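PDB 4L7A: uncharacterized protein from Bacteroides caccae, which is of unknown function but is probably a zinc-dependent metallopeptidase of the Peptidase_MA clan. Local coordinates for residues V63-I68 / E136-V141. Sequence-based numbering, arbitrary orientation.
Sequences VKLAKI and EYYFKV
Two helices, 59-81 and 131-153, make a buried contact here through side chains alone, Leu65 and Ile68 on the first facing the rings of Tyr138 and Phe139 on the second. The backbones stay well apart, with the CA atoms of Leu65 and Tyr138 separated by 10.7 Å, a distance bridged from both sides, by the branched aliphatic chains and the rings. Leu65 and Ile68 lie three positions apart, about one turn, which puts both on the same side of their helix. A branch methyl does the touching in each case. Leu65 CD2 approaches Tyr138 CE2 obliquely at 4.4 Å, whereas Ile68 presents its CG2 methyl at the edge of the Phe139 ring, near the ring plane and 4.2 Å from CZ. A chi1 of -70° swings the ring of Phe139 toward the other helix, although its CB does not point directly there.

Further along, helix 131-153 carries an HExxH sequence, as zinc peptidases of this clan do, and is therefore probably the active-site helix; a wider pi-type turn at 136-139 includes Tyr138 and Phe139. Strand 115-122 lies beside the contact: Met122 touches both Leu65 and Tyr138, and Leu120 also packs on Tyr138, so the tyrosine joins helix and sheet. A tyrosine suits this place because its ring supplies apolar surface while its hydroxyl, in a buried residue, is satisfied by a hydrogen bond to the backbone O of Tyr121. Tyr137 CB lies over the centre of one face of the Tyr138 ring, 3.7 Å above its plane. Phenylalanine suits its position because CZ, at the ring edge, meets a methyl of Ile68. The isoleucine also touches Ile262, bringing a loop beyond helix 248-260 against the same region of helix 59-81.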
# COMPACT_ATOMS: atom_id res chain seq x y z
N VAL A 63 1.86 16.35 -7.44
CA VAL A 63 3.28 16.42 -7.24
C VAL A 63 3.65 15.97 -5.83
O VAL A 63 4.63 15.20 -5.63
CB VAL A 63 3.79 17.86 -7.47
CG1 VAL A 63 5.27 17.96 -7.16
CG2 VAL A 63 3.55 18.29 -8.90
N LYS A 64 2.89 16.43 -4.84
CA LYS A 64 3.17 16.07 -3.45
C LYS A 64 3.02 14.59 -3.28
O LYS A 64 3.91 13.95 -2.74
CB LYS A 64 2.22 16.78 -2.50
CG LYS A 64 2.48 18.27 -2.50
CD LYS A 64 1.77 18.98 -1.39
CE LYS A 64 1.81 20.46 -1.65
NZ LYS A 64 1.13 21.10 -0.54
N LEU A 65 1.94 14.04 -3.81
CA LEU A 65 1.69 12.60 -3.69
C LEU A 65 2.71 11.74 -4.42
O LEU A 65 3.14 10.73 -3.89
CB LEU A 65 0.31 12.24 -4.19
CG LEU A 65 -0.74 12.53 -3.16
CD1 LEU A 65 -2.12 12.50 -3.80
CD2 LEU A 65 -0.66 11.47 -2.05
N ALA A 66 3.16 12.17 -5.61
CA ALA A 66 4.20 11.42 -6.29
C ALA A 66 5.45 11.36 -5.46
O ALA A 66 6.13 10.35 -5.45
CB ALA A 66 4.50 12.02 -7.61
N LYS A 67 5.77 12.41 -4.74
CA LYS A 67 6.99 12.42 -3.92
C LYS A 67 6.81 11.64 -2.60
O LYS A 67 7.76 11.01 -2.10
CB LYS A 67 7.43 13.84 -3.58
CG LYS A 67 7.88 14.66 -4.78
CD LYS A 67 8.65 15.89 -4.36
CE LYS A 67 9.27 16.61 -5.59
NZ LYS A 67 9.97 17.82 -5.11
N ILE A 68 5.61 11.72 -2.02
CA ILE A 68 5.32 11.00 -0.78
C ILE A 68 5.34 9.48 -1.03
O ILE A 68 5.91 8.69 -0.24
CB ILE A 68 4.02 11.49 -0.19
CG1 ILE A 68 4.26 12.94 0.29
CG2 ILE A 68 3.59 10.63 0.97
CD1 ILE A 68 3.01 13.64 0.82
N GLU A 136 -4.42 4.42 5.99
CA GLU A 136 -5.79 3.94 5.82
C GLU A 136 -6.24 4.09 4.33
O GLU A 136 -6.79 3.19 3.79
CB GLU A 136 -6.74 4.66 6.76
CG GLU A 136 -8.17 4.23 6.67
CD GLU A 136 -9.15 5.24 7.35
OE1 GLU A 136 -8.74 6.15 8.12
OE2 GLU A 136 -10.36 5.11 7.12
N TYR A 137 -5.97 5.23 3.70
CA TYR A 137 -6.50 5.49 2.41
C TYR A 137 -5.74 4.77 1.29
O TYR A 137 -6.34 4.44 0.28
CB TYR A 137 -6.39 7.01 2.10
CG TYR A 137 -7.19 7.93 2.99
CD1 TYR A 137 -8.40 7.53 3.55
CD2 TYR A 137 -6.73 9.22 3.28
CE1 TYR A 137 -9.13 8.39 4.39
CE2 TYR A 137 -7.46 10.09 4.12
CZ TYR A 137 -8.67 9.67 4.65
OH TYR A 137 -9.39 10.49 5.49
N TYR A 138 -4.43 4.60 1.46
CA TYR A 138 -3.54 4.26 0.39
C TYR A 138 -2.51 3.20 0.69
O TYR A 138 -2.48 2.24 -0.04
CB TYR A 138 -2.77 5.47 -0.11
CG TYR A 138 -3.57 6.67 -0.50
CD1 TYR A 138 -4.66 6.58 -1.38
CD2 TYR A 138 -3.22 7.91 -0.04
CE1 TYR A 138 -5.40 7.70 -1.76
CE2 TYR A 138 -3.91 9.06 -0.43
CZ TYR A 138 -5.02 8.96 -1.29
OH TYR A 138 -5.69 10.12 -1.66
N PHE A 139 -1.67 3.37 1.73
CA PHE A 139 -0.48 2.52 1.77
C PHE A 139 -0.78 1.11 2.22
O PHE A 139 -0.15 0.18 1.74
CB PHE A 139 0.63 3.10 2.65
CG PHE A 139 1.28 4.30 2.08
CD1 PHE A 139 1.90 4.24 0.86
CD2 PHE A 139 1.31 5.46 2.78
CE1 PHE A 139 2.47 5.39 0.30
CE2 PHE A 139 1.90 6.58 2.27
CZ PHE A 139 2.45 6.56 1.02
N LYS A 140 -1.72 0.93 3.14
CA LYS A 140 -2.08 -0.43 3.59
C LYS A 140 -2.45 -1.32 2.39
O LYS A 140 -1.92 -2.43 2.20
CB LYS A 140 -3.19 -0.39 4.64
CG LYS A 140 -4.04 -1.64 4.78
CD LYS A 140 -3.25 -2.66 5.52
CE LYS A 140 -3.93 -4.06 5.48
NZ LYS A 140 -5.40 -4.03 5.66
N VAL A 141 -3.42 -0.89 1.61
CA VAL A 141 -3.83 -1.67 0.43
C VAL A 141 -2.70 -1.87 -0.58
O VAL A 141 -2.56 -2.94 -1.18
CB VAL A 141 -5.02 -1.01 -0.29
CG1 VAL A 141 -5.35 -1.75 -1.50
CG2 VAL A 141 -6.24 -1.06 0.66